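Local coordinates for calcium-regulated actin-bundling protein (PDB 4X3N), which binds and bundles actin filaments under calcium regulation and may shape filopodia and pseudopodia during cell movement, at residues 35-40 and 46-51; 63-68 and 279-284; 70-75 and 92-97; 100-105 and 154-159; 108-113 and 124-129. One frame throughout, in Å; residues are numbered along the deposited sequence.

Contact 1 of 5, residues 35-40 and 46-51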
# COMPACT_ATOMS: atom_id res chain seq x y z
N CYS A 35 9.88 1.45 16.70
CA CYS A 35 8.82 1.60 15.71
C CYS A 35 8.16 2.96 15.81
O CYS A 35 7.83 3.56 14.76
CB CYS A 35 7.77 0.48 15.81
SG CYS A 35 8.46 -1.11 15.23
N ASN A 36 7.99 3.47 17.03
CA ASN A 36 7.40 4.81 17.18
C ASN A 36 8.24 5.92 16.67
O ASN A 36 7.76 6.78 15.96
CB ASN A 36 7.02 5.05 18.62
CG ASN A 36 5.84 4.21 19.02
OD1 ASN A 36 5.00 3.91 18.18
ND2 ASN A 36 5.75 3.83 20.27
N VAL A 37 9.53 5.92 17.02
CA VAL A 37 10.44 6.89 16.49
C VAL A 37 10.44 6.79 14.96
O VAL A 37 10.45 7.80 14.27
CB VAL A 37 11.93 6.66 16.98
CG1 VAL A 37 12.87 7.69 16.32
CG2 VAL A 37 12.01 6.76 18.51
N ALA A 38 10.50 5.58 14.41
CA ALA A 38 10.57 5.40 12.98
C ALA A 38 9.29 5.85 12.20
O ALA A 38 9.34 6.06 11.00
CB ALA A 38 10.97 3.97 12.62
N LYS A 39 8.18 6.05 12.89
CA LYS A 39 6.98 6.62 12.27
C LYS A 39 6.87 8.10 12.44
O LYS A 39 5.95 8.69 11.91
CB LYS A 39 5.73 5.98 12.85
CG LYS A 39 5.58 4.53 12.39
CD LYS A 39 5.25 4.48 10.88
CE LYS A 39 4.87 3.07 10.40
NZ LYS A 39 4.75 3.06 8.90
N LEU A 40 7.79 8.73 13.13
CA LEU A 40 7.81 10.19 13.28
C LEU A 40 8.25 10.75 11.97
O LEU A 40 8.83 10.01 11.20
CB LEU A 40 8.79 10.68 14.39
CG LEU A 40 8.46 10.30 15.82
CD1 LEU A 40 9.55 10.61 16.85
CD2 LEU A 40 7.12 10.92 16.22
N ALA A 46 15.72 11.98 12.53
CA ALA A 46 17.07 12.53 12.42
C ALA A 46 17.57 13.12 13.73
O ALA A 46 18.68 12.85 14.20
CB ALA A 46 17.10 13.60 11.35
N VAL A 47 16.73 13.93 14.37
CA VAL A 47 17.10 14.43 15.62
C VAL A 47 17.22 13.40 16.72
O VAL A 47 18.14 13.52 17.55
CB VAL A 47 16.13 15.53 16.07
CG1 VAL A 47 16.27 15.76 17.55
CG2 VAL A 47 16.36 16.80 15.25
N HIS A 48 16.38 12.37 16.74
CA HIS A 48 16.58 11.29 17.67
C HIS A 48 17.96 10.68 17.45
O HIS A 48 18.71 10.41 18.41
CB HIS A 48 15.55 10.17 17.55
CG HIS A 48 14.34 10.40 18.35
ND1 HIS A 48 13.38 11.32 17.98
CD2 HIS A 48 13.93 9.89 19.53
CE1 HIS A 48 12.41 11.33 18.87
NE2 HIS A 48 12.73 10.50 19.84
N PHE A 49 18.24 10.39 16.20
CA PHE A 49 19.57 9.79 15.88
C PHE A 49 20.74 10.66 16.33
O PHE A 49 21.67 10.19 17.01
CB PHE A 49 19.65 9.50 14.40
CG PHE A 49 21.02 8.98 13.95
CD1 PHE A 49 21.40 7.71 14.25
CD2 PHE A 49 21.91 9.79 13.31
CE1 PHE A 49 22.65 7.22 13.90
CE2 PHE A 49 23.18 9.30 12.95
CZ PHE A 49 23.51 8.02 13.26
N LEU A 50 20.70 11.95 15.95
CA LEU A 50 21.74 12.88 16.24
C LEU A 50 21.91 13.09 17.75
O LEU A 50 23.04 13.01 18.24
CB LEU A 50 21.53 14.20 15.54
CG LEU A 50 21.63 14.21 14.05
CD1 LEU A 50 21.13 15.54 13.53
CD2 LEU A 50 23.05 13.98 13.52
N ASN A 51 20.83 13.31 18.49
CA ASN A 51 20.94 13.36 19.94
C ASN A 51 21.64 12.15 20.54
O ASN A 51 22.36 12.30 21.49
CB ASN A 51 19.58 13.43 20.61
CG ASN A 51 18.99 14.83 20.55
OD1 ASN A 51 19.70 15.80 20.37
ND2 ASN A 51 17.69 14.92 20.71

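Contact 2 of 5, residues 63-68 and 279-284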
# COMPACT_ATOMS: atom_id res chain seq x y z
N PHE A 63 25.94 16.70 6.45
CA PHE A 63 25.57 15.84 5.38
C PHE A 63 24.18 15.24 5.62
O PHE A 63 23.36 15.08 4.73
CB PHE A 63 26.59 14.72 5.32
CG PHE A 63 26.39 13.81 4.17
CD1 PHE A 63 25.47 12.74 4.25
CD2 PHE A 63 27.16 13.96 3.01
CE1 PHE A 63 25.30 11.89 3.16
CE2 PHE A 63 27.00 13.09 1.93
CZ PHE A 63 26.05 12.08 1.98
N ILE A 64 23.92 14.91 6.86
CA ILE A 64 22.66 14.25 7.21
C ILE A 64 21.55 15.20 6.85
O ILE A 64 20.51 14.82 6.28
CB ILE A 64 22.66 13.82 8.67
CG1 ILE A 64 23.53 12.59 8.86
CG2 ILE A 64 21.20 13.47 9.13
CD1 ILE A 64 23.99 12.37 10.25
N TYR A 65 21.79 16.46 7.16
CA TYR A 65 20.81 17.53 6.93
C TYR A 65 20.63 17.92 5.50
O TYR A 65 19.49 17.94 4.96
CB TYR A 65 21.20 18.77 7.76
CG TYR A 65 20.21 19.90 7.63
CD1 TYR A 65 20.36 20.86 6.62
CD2 TYR A 65 19.14 20.03 8.52
CE1 TYR A 65 19.45 21.91 6.50
CE2 TYR A 65 18.23 21.07 8.39
CZ TYR A 65 18.41 22.00 7.37
OH TYR A 65 17.51 23.04 7.26
N SER A 66 21.76 18.17 4.84
CA SER A 66 21.73 18.73 3.49
C SER A 66 21.54 17.71 2.39
O SER A 66 20.98 18.02 1.35
CB SER A 66 23.04 19.49 3.22
OG SER A 66 22.96 20.69 3.93
N VAL A 67 22.02 16.50 2.62
CA VAL A 67 22.01 15.46 1.60
C VAL A 67 21.13 14.29 1.97
O VAL A 67 20.31 13.88 1.17
CB VAL A 67 23.42 14.90 1.36
CG1 VAL A 67 23.44 13.91 0.18
CG2 VAL A 67 24.43 16.01 1.10
N GLY A 68 21.31 13.72 3.16
CA GLY A 68 20.48 12.57 3.56
C GLY A 68 19.00 12.92 3.64
O GLY A 68 18.13 12.32 2.93
N MET A 279 17.82 22.55 14.87
CA MET A 279 16.92 23.71 14.88
C MET A 279 17.62 24.97 14.46
O MET A 279 17.09 25.76 13.72
CB MET A 279 16.31 23.87 16.28
CG MET A 279 15.24 22.84 16.53
SD MET A 279 14.29 23.17 18.03
CE MET A 279 15.61 23.52 19.25
N ASN A 280 18.86 25.16 14.90
CA ASN A 280 19.67 26.32 14.42
C ASN A 280 19.96 26.24 12.98
O ASN A 280 19.81 27.19 12.26
CB ASN A 280 20.94 26.48 15.26
CG ASN A 280 20.66 27.18 16.62
OD1 ASN A 280 20.61 28.38 16.68
ND2 ASN A 280 20.44 26.42 17.67
N ARG A 281 20.41 25.08 12.51
CA ARG A 281 20.56 24.92 11.07
C ARG A 281 19.34 25.25 10.24
O ARG A 281 19.41 25.87 9.16
CB ARG A 281 20.94 23.46 10.79
CG ARG A 281 21.34 23.20 9.36
CD ARG A 281 22.62 23.95 9.02
NE ARG A 281 23.02 23.68 7.66
CZ ARG A 281 22.45 24.22 6.57
NH1 ARG A 281 21.46 25.09 6.69
NH2 ARG A 281 22.88 23.87 5.34
N ASP A 282 18.20 24.81 10.73
CA ASP A 282 16.95 24.93 9.98
C ASP A 282 16.48 26.39 9.97
O ASP A 282 16.12 26.95 8.93
CB ASP A 282 15.97 24.01 10.65
CG ASP A 282 14.76 23.77 9.83
OD1 ASP A 282 14.95 23.33 8.68
OD2 ASP A 282 13.63 23.96 10.33
N LEU A 283 16.55 27.02 11.14
CA LEU A 283 16.34 28.47 11.27
C LEU A 283 17.22 29.22 10.33
O LEU A 283 16.75 30.09 9.62
CB LEU A 283 16.66 28.95 12.65
CG LEU A 283 16.48 30.43 12.93
CD1 LEU A 283 14.99 30.82 12.91
CD2 LEU A 283 17.14 30.75 14.29
N GLU A 284 18.50 28.88 10.32
CA GLU A 284 19.44 29.52 9.40
C GLU A 284 18.96 29.44 7.94
O GLU A 284 18.89 30.45 7.24
CB GLU A 284 20.81 28.85 9.62
CG GLU A 284 21.94 29.20 8.66
CD GLU A 284 23.18 28.25 8.81
OE1 GLU A 284 23.90 28.07 7.81
OE2 GLU A 284 23.44 27.67 9.89

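Contact 3 of 5, residues 70-75 and 92-97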
# COMPACT_ATOMS: atom_id res chain seq x y z
N GLU A 70 17.36 15.68 2.54
CA GLU A 70 16.79 16.22 1.32
C GLU A 70 16.47 15.13 0.40
O GLU A 70 15.43 15.17 -0.24
CB GLU A 70 17.72 17.18 0.59
CG GLU A 70 17.75 18.55 1.28
CD GLU A 70 16.35 19.20 1.33
OE1 GLU A 70 15.68 19.16 0.29
OE2 GLU A 70 15.93 19.73 2.41
N THR A 71 17.35 14.14 0.32
CA THR A 71 17.13 13.12 -0.66
C THR A 71 15.94 12.21 -0.30
O THR A 71 15.22 11.79 -1.20
CB THR A 71 18.42 12.33 -0.95
OG1 THR A 71 19.45 13.26 -1.23
CG2 THR A 71 18.23 11.41 -2.12
N ILE A 72 15.72 11.92 0.98
CA ILE A 72 14.67 11.00 1.36
C ILE A 72 13.38 11.72 1.21
O ILE A 72 12.38 11.12 0.76
CB ILE A 72 14.87 10.34 2.77
CG1 ILE A 72 14.05 9.05 2.92
CG2 ILE A 72 14.55 11.28 3.90
CD1 ILE A 72 14.41 8.12 4.11
N LYS A 73 13.40 13.01 1.50
CA LYS A 73 12.25 13.82 1.26
C LYS A 73 11.85 13.87 -0.19
O LYS A 73 10.66 13.76 -0.50
CB LYS A 73 12.43 15.24 1.76
CG LYS A 73 12.50 15.33 3.27
CD LYS A 73 12.37 16.75 3.72
CE LYS A 73 13.61 17.52 3.35
NZ LYS A 73 13.42 18.91 3.80
N TYR A 74 12.80 14.07 -1.08
CA TYR A 74 12.45 14.10 -2.50
C TYR A 74 11.90 12.75 -2.98
O TYR A 74 11.00 12.74 -3.78
CB TYR A 74 13.61 14.52 -3.37
CG TYR A 74 13.60 16.04 -3.50
CD1 TYR A 74 12.69 16.68 -4.34
CD2 TYR A 74 14.45 16.84 -2.74
CE1 TYR A 74 12.66 18.06 -4.44
CE2 TYR A 74 14.42 18.21 -2.83
CZ TYR A 74 13.53 18.82 -3.67
OH TYR A 74 13.52 20.18 -3.76
N ALA A 75 12.44 11.66 -2.47
CA ALA A 75 11.96 10.32 -2.86
C ALA A 75 10.54 10.10 -2.40
O ALA A 75 9.70 9.62 -3.19
CB ALA A 75 12.90 9.25 -2.38
N ASN A 92 7.70 9.56 6.62
CA ASN A 92 8.38 8.77 7.63
C ASN A 92 9.12 7.56 7.10
O ASN A 92 10.20 7.24 7.64
CB ASN A 92 7.44 8.25 8.73
CG ASN A 92 6.06 7.72 8.23
OD1 ASN A 92 5.86 7.39 7.08
ND2 ASN A 92 5.10 7.69 9.14
N ASP A 93 8.55 6.85 6.14
CA ASP A 93 9.26 5.70 5.60
C ASP A 93 8.88 5.39 4.12
O ASP A 93 7.98 5.99 3.54
CB ASP A 93 9.11 4.58 6.55
CG ASP A 93 7.65 4.04 6.66
OD1 ASP A 93 6.91 4.07 5.69
OD2 ASP A 93 7.24 3.69 7.75
N LEU A 94 9.67 4.56 3.49
CA LEU A 94 9.59 4.24 2.09
C LEU A 94 9.43 2.71 1.89
O LEU A 94 10.08 1.88 2.58
CB LEU A 94 10.88 4.65 1.37
CG LEU A 94 11.50 6.05 1.66
CD1 LEU A 94 12.77 6.21 0.82
CD2 LEU A 94 10.47 7.13 1.35
N ASP A 95 8.64 2.30 0.89
CA ASP A 95 8.61 0.89 0.53
C ASP A 95 9.95 0.59 -0.14
O ASP A 95 10.72 1.53 -0.43
CB ASP A 95 7.36 0.53 -0.25
CG ASP A 95 7.34 0.98 -1.73
OD1 ASP A 95 8.38 1.18 -2.43
OD2 ASP A 95 6.16 1.04 -2.25
N PHE A 96 10.21 -0.66 -0.45
CA PHE A 96 11.51 -1.02 -0.99
C PHE A 96 11.80 -0.47 -2.42
O PHE A 96 12.97 -0.17 -2.80
CB PHE A 96 11.70 -2.56 -0.96
CG PHE A 96 11.99 -3.16 0.39
CD1 PHE A 96 12.03 -2.42 1.54
CD2 PHE A 96 12.15 -4.53 0.48
CE1 PHE A 96 12.25 -3.03 2.75
CE2 PHE A 96 12.39 -5.14 1.68
CZ PHE A 96 12.46 -4.39 2.83
N ASP A 97 10.76 -0.29 -3.23
CA ASP A 97 11.01 0.25 -4.54
C ASP A 97 11.37 1.74 -4.42
O ASP A 97 12.32 2.21 -5.08
CB ASP A 97 9.83 0.05 -5.48
CG ASP A 97 9.70 -1.39 -5.94
OD1 ASP A 97 10.71 -2.08 -6.15
OD2 ASP A 97 8.57 -1.82 -6.08

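Contact 4 of 5, residues 100-105 and 154-159. With CA (calcium ion), chain D.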
# COMPACT_ATOMS: atom_id res chain seq x y z
N LEU A 100 14.87 2.11 -2.95
CA LEU A 100 15.79 1.96 -4.04
C LEU A 100 16.06 3.25 -4.81
O LEU A 100 17.20 3.60 -5.10
CB LEU A 100 15.26 0.86 -4.95
CG LEU A 100 16.26 0.23 -5.86
CD1 LEU A 100 15.82 -1.16 -6.30
CD2 LEU A 100 16.44 1.14 -7.06
N TYR A 101 15.04 4.00 -5.15
CA TYR A 101 15.23 5.27 -5.83
C TYR A 101 15.98 6.25 -4.88
O TYR A 101 16.79 7.06 -5.32
CB TYR A 101 13.88 5.94 -6.24
CG TYR A 101 13.03 5.31 -7.35
CD1 TYR A 101 13.59 4.82 -8.52
CD2 TYR A 101 11.64 5.37 -7.29
CE1 TYR A 101 12.79 4.29 -9.57
CE2 TYR A 101 10.83 4.89 -8.33
CZ TYR A 101 11.40 4.35 -9.49
OH TYR A 101 10.59 3.84 -10.52
N PHE A 102 15.67 6.21 -3.59
CA PHE A 102 16.39 7.00 -2.59
C PHE A 102 17.87 6.72 -2.61
O PHE A 102 18.68 7.62 -2.81
CB PHE A 102 15.76 6.80 -1.19
CG PHE A 102 16.62 7.21 -0.05
CD1 PHE A 102 16.92 8.50 0.17
CD2 PHE A 102 17.08 6.26 0.86
CE1 PHE A 102 17.70 8.88 1.24
CE2 PHE A 102 17.88 6.61 1.93
CZ PHE A 102 18.18 7.93 2.13
N TYR A 103 18.25 5.48 -2.49
CA TYR A 103 19.66 5.18 -2.40
C TYR A 103 20.37 5.48 -3.71
O TYR A 103 21.52 5.90 -3.73
CB TYR A 103 19.85 3.72 -2.05
CG TYR A 103 19.83 3.42 -0.61
CD1 TYR A 103 20.97 3.57 0.17
CD2 TYR A 103 18.65 2.97 -0.01
CE1 TYR A 103 20.94 3.30 1.54
CE2 TYR A 103 18.60 2.70 1.31
CZ TYR A 103 19.73 2.86 2.10
OH TYR A 103 19.63 2.55 3.41
N GLU A 104 19.68 5.23 -4.82
CA GLU A 104 20.24 5.55 -6.13
C GLU A 104 20.47 7.01 -6.32
O GLU A 104 21.49 7.39 -6.81
CB GLU A 104 19.40 4.99 -7.26
CG GLU A 104 19.62 3.48 -7.29
CD GLU A 104 18.95 2.83 -8.48
OE1 GLU A 104 18.11 3.51 -9.17
OE2 GLU A 104 19.22 1.62 -8.66
N GLN A 105 19.53 7.83 -5.88
CA GLN A 105 19.71 9.26 -5.93
C GLN A 105 20.86 9.72 -5.03
O GLN A 105 21.62 10.57 -5.44
CB GLN A 105 18.39 9.98 -5.68
CG GLN A 105 18.46 11.49 -5.67
CD GLN A 105 19.16 12.10 -6.89
OE1 GLN A 105 19.04 11.61 -8.03
NE2 GLN A 105 19.89 13.20 -6.66
N LEU A 154 15.55 6.82 10.02
CA LEU A 154 16.24 6.21 11.14
C LEU A 154 17.00 4.95 10.71
O LEU A 154 18.13 4.78 11.08
CB LEU A 154 15.35 5.81 12.30
CG LEU A 154 16.01 5.20 13.55
CD1 LEU A 154 16.93 6.16 14.31
CD2 LEU A 154 14.94 4.72 14.50
N GLU A 155 16.33 4.08 9.99
CA GLU A 155 16.93 2.81 9.58
C GLU A 155 18.08 3.05 8.60
O GLU A 155 19.12 2.44 8.74
CB GLU A 155 15.85 1.88 9.02
CG GLU A 155 15.01 1.28 10.11
CD GLU A 155 13.79 0.61 9.55
OE1 GLU A 155 12.99 1.31 8.92
OE2 GLU A 155 13.65 -0.62 9.74
N TYR A 156 17.89 3.95 7.65
CA TYR A 156 18.99 4.38 6.77
C TYR A 156 20.19 4.89 7.58
O TYR A 156 21.36 4.52 7.31
CB TYR A 156 18.52 5.46 5.76
CG TYR A 156 19.65 6.35 5.30
CD1 TYR A 156 20.55 5.91 4.33
CD2 TYR A 156 19.81 7.64 5.79
CE1 TYR A 156 21.60 6.74 3.88
CE2 TYR A 156 20.84 8.45 5.39
CZ TYR A 156 21.77 7.99 4.44
OH TYR A 156 22.82 8.82 4.01
N LEU A 157 19.94 5.72 8.57
CA LEU A 157 21.01 6.27 9.39
C LEU A 157 21.80 5.28 10.19
O LEU A 157 23.03 5.32 10.21
CB LEU A 157 20.49 7.34 10.33
CG LEU A 157 20.03 8.57 9.57
CD1 LEU A 157 19.24 9.51 10.49
CD2 LEU A 157 21.19 9.41 8.99
N LEU A 158 21.10 4.36 10.82
CA LEU A 158 21.75 3.38 11.62
C LEU A 158 22.66 2.48 10.82
O LEU A 158 23.74 2.08 11.31
CB LEU A 158 20.70 2.52 12.28
CG LEU A 158 20.22 2.83 13.71
CD1 LEU A 158 20.83 3.95 14.48
CD2 LEU A 158 18.74 2.74 13.82
N TYR A 159 22.21 2.12 9.62
CA TYR A 159 22.99 1.26 8.76
C TYR A 159 24.13 2.04 8.12
O TYR A 159 25.23 1.55 8.07
CB TYR A 159 22.14 0.50 7.74
CG TYR A 159 22.96 -0.56 7.00
CD1 TYR A 159 23.40 -1.70 7.67
CD2 TYR A 159 23.34 -0.37 5.68
CE1 TYR A 159 24.19 -2.64 7.02
CE2 TYR A 159 24.14 -1.28 5.03
CZ TYR A 159 24.55 -2.41 5.71
OH TYR A 159 25.30 -3.32 5.05
CA CA D . 11.41 -0.80 8.59
O HOH W 1 21.78 2.92 4.97
O HOH W 2 10.09 0.93 9.58

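Contact 5 of 5, residues 108-113 and 124-129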
# COMPACT_ATOMS: atom_id res chain seq x y z
N LYS A 108 24.03 9.03 -6.83
CA LYS A 108 24.23 9.90 -7.98
C LYS A 108 24.69 11.27 -7.51
O LYS A 108 25.61 11.87 -8.09
CB LYS A 108 22.96 10.02 -8.80
CG LYS A 108 23.18 10.63 -10.19
CD LYS A 108 21.95 10.48 -11.09
CE LYS A 108 20.85 11.44 -10.67
NZ LYS A 108 20.10 12.03 -11.83
N PHE A 109 24.07 11.76 -6.45
CA PHE A 109 24.43 13.05 -5.89
C PHE A 109 25.90 13.08 -5.49
O PHE A 109 26.64 13.93 -5.93
CB PHE A 109 23.57 13.39 -4.71
CG PHE A 109 23.95 14.70 -4.07
CD1 PHE A 109 25.00 14.77 -3.17
CD2 PHE A 109 23.25 15.87 -4.38
CE1 PHE A 109 25.35 15.97 -2.60
CE2 PHE A 109 23.57 17.07 -3.77
CZ PHE A 109 24.62 17.11 -2.89
N CYS A 110 26.30 12.09 -4.71
CA CYS A 110 27.67 12.00 -4.17
C CYS A 110 28.75 11.71 -5.22
O CYS A 110 29.95 11.92 -4.94
CB CYS A 110 27.72 10.89 -3.13
SG CYS A 110 26.84 11.30 -1.60
N GLU A 111 28.33 11.14 -6.35
CA GLU A 111 29.25 10.79 -7.46
C GLU A 111 29.44 11.93 -8.44
O GLU A 111 30.37 11.91 -9.23
CB GLU A 111 28.73 9.58 -8.25
CG GLU A 111 29.29 8.26 -7.72
CD GLU A 111 28.38 7.05 -7.96
OE1 GLU A 111 27.50 7.08 -8.86
OE2 GLU A 111 28.55 6.06 -7.23
N ASP A 112 28.52 12.89 -8.42
CA ASP A 112 28.62 14.06 -9.23
C ASP A 112 29.79 14.99 -8.75
O ASP A 112 29.82 15.44 -7.60
CB ASP A 112 27.29 14.80 -9.18
CG ASP A 112 27.31 15.99 -10.06
OD1 ASP A 112 28.41 16.25 -10.61
OD2 ASP A 112 26.27 16.70 -10.17
N PRO A 113 30.77 15.27 -9.63
CA PRO A 113 31.90 16.14 -9.24
C PRO A 113 31.53 17.54 -8.77
O PRO A 113 32.19 18.08 -7.90
CB PRO A 113 32.74 16.19 -10.49
CG PRO A 113 32.54 14.83 -11.05
CD PRO A 113 31.06 14.57 -10.89
N ILE A 124 32.62 9.01 5.86
CA ILE A 124 31.87 7.96 6.56
C ILE A 124 30.37 8.02 6.21
O ILE A 124 29.64 7.07 6.43
CB ILE A 124 32.13 8.00 8.08
CG1 ILE A 124 31.67 6.71 8.71
CG2 ILE A 124 31.42 9.17 8.71
CD1 ILE A 124 31.76 6.69 10.22
N SER A 125 29.92 9.13 5.64
CA SER A 125 28.59 9.24 5.16
C SER A 125 28.36 8.76 3.76
O SER A 125 27.26 8.81 3.32
CB SER A 125 28.17 10.71 5.22
OG SER A 125 28.04 11.13 6.54
N GLN A 126 29.39 8.33 3.02
CA GLN A 126 29.18 8.08 1.61
C GLN A 126 28.38 6.80 1.46
O GLN A 126 28.70 5.82 2.09
CB GLN A 126 30.52 7.89 0.85
CG GLN A 126 31.30 9.20 0.69
CD GLN A 126 30.42 10.38 0.36
OE1 GLN A 126 29.97 10.54 -0.79
NE2 GLN A 126 30.23 11.26 1.34
N PRO A 127 27.38 6.81 0.58
CA PRO A 127 26.62 5.57 0.29
C PRO A 127 27.45 4.62 -0.57
O PRO A 127 28.54 4.98 -0.98
CB PRO A 127 25.43 6.05 -0.48
CG PRO A 127 25.89 7.34 -1.11
CD PRO A 127 26.91 7.95 -0.23
N GLN A 128 26.91 3.45 -0.84
CA GLN A 128 27.57 2.45 -1.68
C GLN A 128 26.67 2.12 -2.83
O GLN A 128 25.47 1.88 -2.68
CB GLN A 128 27.90 1.22 -0.84
CG GLN A 128 28.27 -0.04 -1.64
CD GLN A 128 28.35 -1.28 -0.75
OE1 GLN A 128 27.52 -1.51 0.16
NE2 GLN A 128 29.36 -2.11 -0.99
N MET A 129 27.25 2.07 -4.01
CA MET A 129 26.47 1.78 -5.20
C MET A 129 26.19 0.28 -5.17
O MET A 129 27.05 -0.50 -4.79
CB MET A 129 27.23 2.17 -6.49
CG MET A 129 26.36 2.18 -7.73
SD MET A 129 25.32 3.66 -7.84
CE MET A 129 23.62 3.11 -7.55

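Contact 1 of 5, residues 35-40 and 46-51
Of the six residues 46-51, His48 makes the contact with Val37 and Leu40, while its neighbours serve other partners. Ala46 leans on Phe153, and Val47 packs against Ala275 and Trp278 of helix 273-290. At His48 the imidazole presents one face to Val37: CG1 of Val37 makes a CH-pi contact 4.0 Å from the ring centroid, 23° off the normal and offset toward the rim. Because Val37 holds CG1 anti to its backbone N (chi1 177°), CG2 is left beside that N and reaches His48 CD2 at 3.8 Å. From the end of 35-40 Leu40 CD1 comes in obliquely, 3.6 Å from His48 CE1, the two side chains at about a right angle. The pairing closes the short connection between consecutive helices 28-38 and 42-57, which pack together in the helical domain around the calcium-binding EF-hand. His48 ND1 is bonded to Gln44 O one turn back, which fixes the ring's rotation. With an alanine at His48, Val37 CG1 and Leu40 CD1 would probably lose the surface they rest on, and Gln44 O its side-chain donor. Beyond it, Phe49 leads off to Leu157 and Leu158, Leu50 touches Trp278, and Asn51 OD1 accepts from Ala275 N.

Contact 2 of 5, residues 63-68 and 279-284
Tyr65 lies under the aliphatic chain and guanidinium of Arg281 where helix 61-79 meets helix 273-290, a helix-helix crossing between distant parts of the chain, the axes of the two segments 11.5 Å apart and inclined at 46°. Arg281 CG sits almost exactly over the centre of the phenol ring, 3.5 Å from its centroid and 6° off the normal, a CH-pi contact. Turned about the CB-CG bond, the arginine chain folds back along the ring, bringing one face of its guanidinium over Tyr65 CE1, the two planes 36° apart. At the far end of the ring Tyr65 OH donates to Asp282 OD1 at 2.9 Å, meeting the OD1 lone pair that points away from OD2; ring and carboxylate are steeply turned against each other. The phenol is thus gripped by consecutive residues of one helix, at its face and at its hydroxyl.

In the next shell Glu62 forms a salt bridge to Arg281 NE with one oxygen and takes a hydrogen bond from Ser66 OG with the other, while Glu285 pairs with NH1. These carboxylates would hold the guanidinium in place over the ring. Trp278 meets Tyr65 edge-to-face. Around Tyr65, at 64-68, the helix widens into a pi-type turn, where Phe63 O accepts from both Val67 N and Gly68 N, each at 2.9 Å.

Contact 3 of 5, residues 70-75 and 92-97
Ile72 and Leu94 lie slantwise against each other, methyl to methylene, and carry this buried contact between helix 61-79 and the short strand 93-95 that leads into helix 96-111. The arrangement resembles an EF-hand pair: strand 93-95 runs antiparallel to strand 150-152 of the calcium-binding loop, with backbone bonds between Leu94 and Val151. Leu94 turns its side chain off the strand toward the helix, and CD1 does the touching, 3.8 Å from Ile72 CG1. On the helix side CG1 of Ile72 stands opposite the backbone N (chi1 -160°), which sends the longer branch outward; its terminal CD1 runs on past the leucine, 4.1 Å from Leu94 CD1. One turn later Ala75 CB borders the same leucine methyl more loosely, at 4.4 Å. Phe102 lies against both Ile72 and Leu94, joining this apolar patch to the next helix.

Polar groups flank the patch. Asp93, whose CB is directed away from the helix, forms salt bridges with Lys39 and with Arg150, a residue of the calcium site, and Asp95 OD1 caps Ile98 N at the start of helix 96-111. On helix 61-79 itself Lys73 NZ forms a salt bridge with Glu70 OE2 at 3.0 Å, coming in 44° above the carboxylate plane.

Contact 4 of 5, residues 100-105 and 154-159
Tyr103 and Tyr156 mark the closest backbone approach, their CA atoms 9.2 Å apart, so the gap between helix 96-111 and helix 153-160, the exiting helix of the EF-hand, is bridged by rings. Phe102 points its edge at the face of Tyr156 in a T-shaped stack, centroids 5.1 Å apart and planes at 83°, with Phe102 CZ over the centre of the Tyr156 ring. Tyr156 in turn directs its own edge toward the face of Tyr103, offset, with planes at 68°; Tyr156 CD1 lies 3.6 Å from Tyr103 OH. Were Tyr156 a leucine, the edge of Phe102 would probably lose its facing ring and Tyr103 its aromatic neighbour. A water links Tyr103 OH, at 2.7 Å, to Tyr156 O, to which it donates. Next to this cluster Glu155 closes the calcium site with Asp144, Asn146, Asp148, Arg150 and a water. Its carboxylate is bidentate, OE1 lying 2.7 Å and OE2 2.5 Å from the calcium ion.

Contact 5 of 5, residues 108-113 and 124-129
Cys110 and Gln126 meet because both side chains leave their backbones with the first torsion near -70°: SG of Cys110 lies beside its backbone N, and Gln126, bent again at chi2 (-41°), curls its amide back toward the cysteine. Gln126 OE1 thereby comes to 3.3 Å from both Cys110 CB and SG. The amide's other end, NE2, is held by Tyr122 O, which fixes which way the group is turned. Pro127 follows, its CD resting 3.6 Å from Cys110 SG, so the sulfur touches both the glutamine amide and the proline. Farther along, the extended chain of Glu111 brings its carboxylate across Met129, OE2 lying 4.1 Å from Met129 SD, a loose and exposed pairing.

The contact joins the last turn of helix 96-111 to the loop that runs from helix 116-121 to helix 132-143, the entering helix of the calcium-binding EF-hand. Pro127 also leans on Leu106 and Cys107 of helix 96-111, Gln128 O accepts from Arg135 of helix 132-143, and Phe63 of helix 61-79 packs against Cys110, Ser125 and Gln126, so the loop is laid along helix 96-111 and held by helices 61-79 and 132-143 as well.

How the contacts relate
From the N terminus, contact 1 closes first, a tight turn between helices 28-38 and 42-57 that ends before any other begins. Contact 2 then opens on helix 61-79 and closes only on helix 273-290, so contacts 3, 4 and 5 all fall within its span. Contact 3 leads from helix 61-79 to strand 93-95; after it, contact 4 runs from helix 96-111 to helix 153-160 and encloses contact 5. No two loops cross. Helix 61-79 serves contacts 2 and 3, helix 96-111 contacts 3, 4 and 5. Phe102 joins contacts 3 and 4, Phe63 joins 2 and 5, and Phe49 sets contact 1 against the EF-hand's exiting helix.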